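Local coordinates for protein toluene, o-xylene monooxygenase oxygenase subunit (PDB 2INC) that probably serves as a non-catalytic, largely helical, ferritin-like subunit of the oxygenase that hydroxylates aromatic hydrocarbons such as toluene and o-xylene, at residues Ala163-Thr166 and Arg167-Asn171; Val176-Gly179 and Lys180-Asp184. All blocks are in the same frame, centred on the assembly; numbering follows the deposited sequence.

Contact 1: residues Ala163-Thr166 and Arg167-Asn171; sequences AYRT and RELAN
Y164 and R165 both meet E168 on one turn of helix 142-172, a long helix of this ferritin-like chain, and illustrate how i to i+3 and i to i+4 spacing can be served by a single carboxylate. R165 NH2 forms a salt bridge with E168 OE2 (2.9 Å). The oxygen lies close to the guanidinium plane but is approached from above its own carboxylate, the two planes standing 82° apart. Two bends in the arginine chain turn the guanidinium in toward E168 and also set one of its faces over CG of L169. Its NH2 has a second anionic partner in D103, so the arginine is shared between two acids. On the other flank, Y164 CE2 lies 3.3 Å from E168 CD, ring and carboxylate inclined at 51°. Chi1 of -177° carries the ring across the glutamate's carboxylate end. The tyrosine hydroxyl bonds to the backbone of another protein's chain, and the F94 ring meets it with nearly parallel planes. Beneath these groups the helical bonds E168 N to Y164 O (3.0 Å) and L169 N to R165 O set the spacing. At the outer end, a water 2.7 Å from Y164 OH donates to E168 OE1, also at 2.7 Å.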
loop_
_atom_site.group_PDB
_atom_site.type_symbol
_atom_site.label_atom_id
_atom_site.label_comp_id
_atom_site.label_asym_id
_atom_site.label_seq_id
_atom_site.Cartn_x
_atom_site.Cartn_y
_atom_site.Cartn_z
ATOM N N ALA B 163 21.863 -23.027 5.454
ATOM C CA ALA B 163 22.827 -22.617 4.389
ATOM C C ALA B 163 23.621 -21.347 4.798
ATOM O O ALA B 163 24.849 -21.286 4.666
ATOM C CB ALA B 163 22.111 -22.382 3.090
ATOM N N TYR B 164 22.919 -20.338 5.314
ATOM C CA TYR B 164 23.546 -19.082 5.707
ATOM C C TYR B 164 24.565 -19.283 6.831
ATOM O O TYR B 164 25.762 -18.875 6.743
ATOM C CB TYR B 164 22.411 -18.115 6.199
ATOM C CG TYR B 164 22.978 -16.741 6.551
ATOM C CD1 TYR B 164 22.981 -15.740 5.610
ATOM C CD2 TYR B 164 23.493 -16.463 7.841
ATOM C CE1 TYR B 164 23.486 -14.482 5.873
ATOM C CE2 TYR B 164 24.022 -15.177 8.139
ATOM C CZ TYR B 164 24.001 -14.199 7.117
ATOM O OH TYR B 164 24.516 -12.914 7.309
ATOM N N ARG B 165 24.118 -19.942 7.877
ATOM C CA ARG B 165 24.998 -20.207 9.015
ATOM C C ARG B 165 26.169 -21.086 8.665
ATOM O O ARG B 165 27.236 -20.904 9.221
ATOM C CB ARG B 165 24.264 -20.849 10.150
ATOM C CG ARG B 165 23.254 -19.861 10.758
ATOM C CD ARG B 165 24.037 -18.805 11.576
ATOM N NE ARG B 165 24.728 -19.469 12.702
ATOM C CZ ARG B 165 25.938 -19.121 13.167
ATOM N NH1 ARG B 165 26.461 -19.775 14.211
ATOM N NH2 ARG B 165 26.622 -18.111 12.590
ATOM N N THR B 166 25.959 -22.021 7.740
ATOM C CA THR B 166 27.064 -22.871 7.293
ATOM C C THR B 166 28.165 -22.029 6.688
ATOM O O THR B 166 29.346 -22.261 6.968
ATOM C CB THR B 166 26.552 -23.920 6.286
ATOM O OG1 THR B 166 25.620 -24.758 6.969
ATOM C CG2 THR B 166 27.736 -24.810 5.759
ATOM N N ARG B 167 27.811 -21.082 5.825
ATOM C CA ARG B 167 28.805 -20.122 5.301
ATOM C C ARG B 167 29.484 -19.302 6.381
ATOM O O ARG B 167 30.692 -19.090 6.355
ATOM C CB ARG B 167 28.167 -19.112 4.376
ATOM C CG ARG B 167 28.129 -19.471 2.999
ATOM C CD ARG B 167 29.368 -18.893 2.221
ATOM N NE ARG B 167 30.473 -19.739 2.488
ATOM C CZ ARG B 167 30.769 -20.900 1.911
ATOM N NH1 ARG B 167 31.806 -21.517 2.410
ATOM N NH2 ARG B 167 30.118 -21.438 0.880
ATOM N N GLU B 168 28.717 -18.787 7.314
ATOM C CA GLU B 168 29.297 -17.988 8.409
ATOM C C GLU B 168 30.261 -18.795 9.251
ATOM O O GLU B 168 31.363 -18.320 9.611
ATOM C CB GLU B 168 28.193 -17.438 9.314
ATOM C CG GLU B 168 27.429 -16.328 8.716
ATOM C CD GLU B 168 26.915 -15.406 9.796
ATOM O OE1 GLU B 168 27.241 -14.187 9.759
ATOM O OE2 GLU B 168 26.211 -15.906 10.717
ATOM N N LEU B 169 29.881 -20.038 9.536
ATOM C CA LEU B 169 30.806 -20.998 10.178
ATOM C C LEU B 169 32.064 -21.301 9.382
ATOM O O LEU B 169 33.169 -21.267 9.955
ATOM C CB LEU B 169 30.065 -22.280 10.596
ATOM C CG LEU B 169 29.049 -22.069 11.747
ATOM C CD1 LEU B 169 28.117 -23.278 11.795
ATOM C CD2 LEU B 169 29.755 -21.869 13.112
ATOM N N ALA B 170 31.938 -21.569 8.079
ATOM C CA ALA B 170 33.082 -21.797 7.228
ATOM C C ALA B 170 33.995 -20.580 7.201
ATOM O O ALA B 170 35.214 -20.732 7.022
ATOM C CB ALA B 170 32.642 -22.082 5.849
ATOM N N ASN B 171 33.423 -19.383 7.266
ATOM C CA ASN B 171 34.267 -18.188 7.244
ATOM C C ASN B 171 35.050 -18.131 8.551
ATOM O O ASN B 171 36.231 -17.799 8.546
ATOM C CB ASN B 171 33.458 -16.905 7.067
ATOM C CG ASN B 171 32.943 -16.726 5.669
ATOM O OD1 ASN B 171 33.408 -17.364 4.729
ATOM N ND2 ASN B 171 31.987 -15.826 5.513
HETATM O O HOH W 1 25.222 -12.412 9.905
#

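Contact 2: residues Val176-Gly179 and Lys180-Asp184; sequences VGFG and KRERD
The guanidinium of R181 lies with one face over the backbone of V176 and G177; G177 CA stands 3.6 Å above its plane, toward the margin of the group, and V176 O is 3.6 Å from R181 NE. The F178 ring, in turn, has V176 CG1 over one face, while the carboxylate of E182 approaches obliquely, its plane only 14° from that of the ring. E182 OE1 reaches to 3.5 Å from F178 CA. One job of this carboxylate is to grip the G179 amide: G179 N donates to E182 OE1 through the syn lone pair at 3.1 Å, nearly straight, with a weak second bond to E182 OE2. A bend at chi2 (77°) folds the glutamate back to that amide. Of equal standing are its partners outside, T119 bonded to OE1 and R122 in a salt bridge with OE2. With a valine here, the G179 amide and the R122 charge would probably both be left without their carboxylate mate. G177 O accepts twice, from K180 N (2.8 Å), well above the carbonyl plane, and from R181 N (2.9 Å), in that plane. At the positive phi of G177 a CB would jam against the preceding carbonyl O, and it would also run into R181 NE. The bond from K180 N to G177 O, with F178 and the positive-phi G179 at the corners, defines a type II beta turn, here leading into helix 182-188.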
loop_
_atom_site.group_PDB
_atom_site.type_symbol
_atom_site.label_atom_id
_atom_site.label_comp_id
_atom_site.label_asym_id
_atom_site.label_seq_id
_atom_site.Cartn_x
_atom_site.Cartn_y
_atom_site.Cartn_z
ATOM N N VAL B 176 37.534 -26.520 9.003
ATOM C CA VAL B 176 36.615 -27.582 9.465
ATOM C C VAL B 176 35.923 -28.330 8.286
ATOM O O VAL B 176 35.512 -29.495 8.422
ATOM C CB VAL B 176 35.580 -26.998 10.474
ATOM C CG1 VAL B 176 34.536 -28.018 10.857
ATOM C CG2 VAL B 176 36.293 -26.513 11.735
ATOM N N GLY B 177 35.846 -27.669 7.123
ATOM C CA GLY B 177 35.118 -28.195 5.953
ATOM C C GLY B 177 33.614 -27.888 5.940
ATOM O O GLY B 177 32.861 -28.494 5.149
ATOM N N PHE B 178 33.149 -26.984 6.801
ATOM C CA PHE B 178 31.760 -26.505 6.697
ATOM C C PHE B 178 31.470 -26.157 5.243
ATOM O O PHE B 178 32.251 -25.449 4.602
ATOM C CB PHE B 178 31.543 -25.250 7.530
ATOM C CG PHE B 178 31.530 -25.476 8.967
ATOM C CD1 PHE B 178 30.488 -26.167 9.544
ATOM C CD2 PHE B 178 32.562 -24.972 9.790
ATOM C CE1 PHE B 178 30.425 -26.360 10.921
ATOM C CE2 PHE B 178 32.500 -25.144 11.164
ATOM C CZ PHE B 178 31.441 -25.839 11.739
ATOM N N GLY B 179 30.332 -26.615 4.724
ATOM C CA GLY B 179 29.971 -26.338 3.327
ATOM C C GLY B 179 30.449 -27.421 2.368
ATOM O O GLY B 179 29.769 -27.725 1.350
ATOM N N LYS B 180 31.596 -28.034 2.683
ATOM C CA LYS B 180 32.200 -29.040 1.807
ATOM C C LYS B 180 31.880 -30.468 2.242
ATOM O O LYS B 180 31.676 -31.336 1.413
ATOM C CB LYS B 180 33.707 -28.843 1.755
ATOM C CG LYS B 180 34.076 -27.657 0.933
ATOM C CD LYS B 180 35.577 -27.415 0.942
ATOM C CE LYS B 180 35.884 -26.026 0.409
ATOM N NZ LYS B 180 37.208 -25.531 0.914
ATOM N N ARG B 181 31.790 -30.703 3.548
ATOM C CA ARG B 181 31.704 -32.058 4.023
ATOM C C ARG B 181 30.329 -32.617 4.293
ATOM O O ARG B 181 30.213 -33.826 4.592
ATOM C CB ARG B 181 32.529 -32.196 5.296
ATOM C CG ARG B 181 33.808 -32.804 4.972
ATOM C CD ARG B 181 34.797 -31.758 4.814
ATOM N NE ARG B 181 35.814 -31.980 5.819
ATOM C CZ ARG B 181 37.094 -31.710 5.597
ATOM N NH1 ARG B 181 37.446 -31.202 4.411
ATOM N NH2 ARG B 181 38.006 -31.962 6.538
ATOM N N GLU B 182 29.286 -31.780 4.225
ATOM C CA GLU B 182 28.002 -32.218 4.803
ATOM C C GLU B 182 27.436 -33.393 4.016
ATOM O O GLU B 182 26.766 -34.246 4.571
ATOM C CB GLU B 182 26.968 -31.086 4.795
ATOM C CG GLU B 182 27.194 -30.082 5.910
ATOM C CD GLU B 182 28.346 -29.104 5.641
ATOM O OE1 GLU B 182 28.865 -28.540 6.642
ATOM O OE2 GLU B 182 28.695 -28.879 4.464
ATOM N N ARG B 183 27.645 -33.411 2.710
ATOM C CA ARG B 183 27.027 -34.524 1.942
ATOM C C ARG B 183 27.589 -35.898 2.411
ATOM O O ARG B 183 26.886 -36.886 2.523
ATOM C CB ARG B 183 27.270 -34.341 0.445
ATOM C CG ARG B 183 26.587 -35.452 -0.397
ATOM C CD ARG B 183 26.722 -35.160 -1.845
ATOM N NE ARG B 183 26.153 -36.216 -2.700
ATOM C CZ ARG B 183 25.909 -36.055 -4.004
ATOM N NH1 ARG B 183 26.165 -34.913 -4.599
ATOM N NH2 ARG B 183 25.371 -37.041 -4.700
ATOM N N ASP B 184 28.879 -35.944 2.647
ATOM C CA ASP B 184 29.516 -37.174 3.085
ATOM C C ASP B 184 29.083 -37.529 4.508
ATOM O O ASP B 184 28.918 -38.686 4.863
ATOM C CB ASP B 184 30.981 -36.939 3.013
ATOM C CG ASP B 184 31.477 -37.007 1.598
ATOM O OD1 ASP B 184 30.859 -37.754 0.783
ATOM O OD2 ASP B 184 32.481 -36.358 1.301
#

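Overall arrangement
The two contacts follow one another along the chain and lie about 11 Å apart between centres, on the same side of the chain's centre. Direct contacts show the turn folded back on the helix that precedes it. Contact 1 offers the helix flank and contact 2 lies against it: T166 CG2 is 3.3 Å from G179 N, A170 CB is 3.6 Å from F178 O, and the F178 ring packs on L169. T119 ties them together further, touching T166 and F178 while bonding to E182. This is structural packing that joins the end of helix 142-172 to the start of helix 182-188. From contact 1, Y164 and R167 also reach another protein's chain, as R183 does from contact 2.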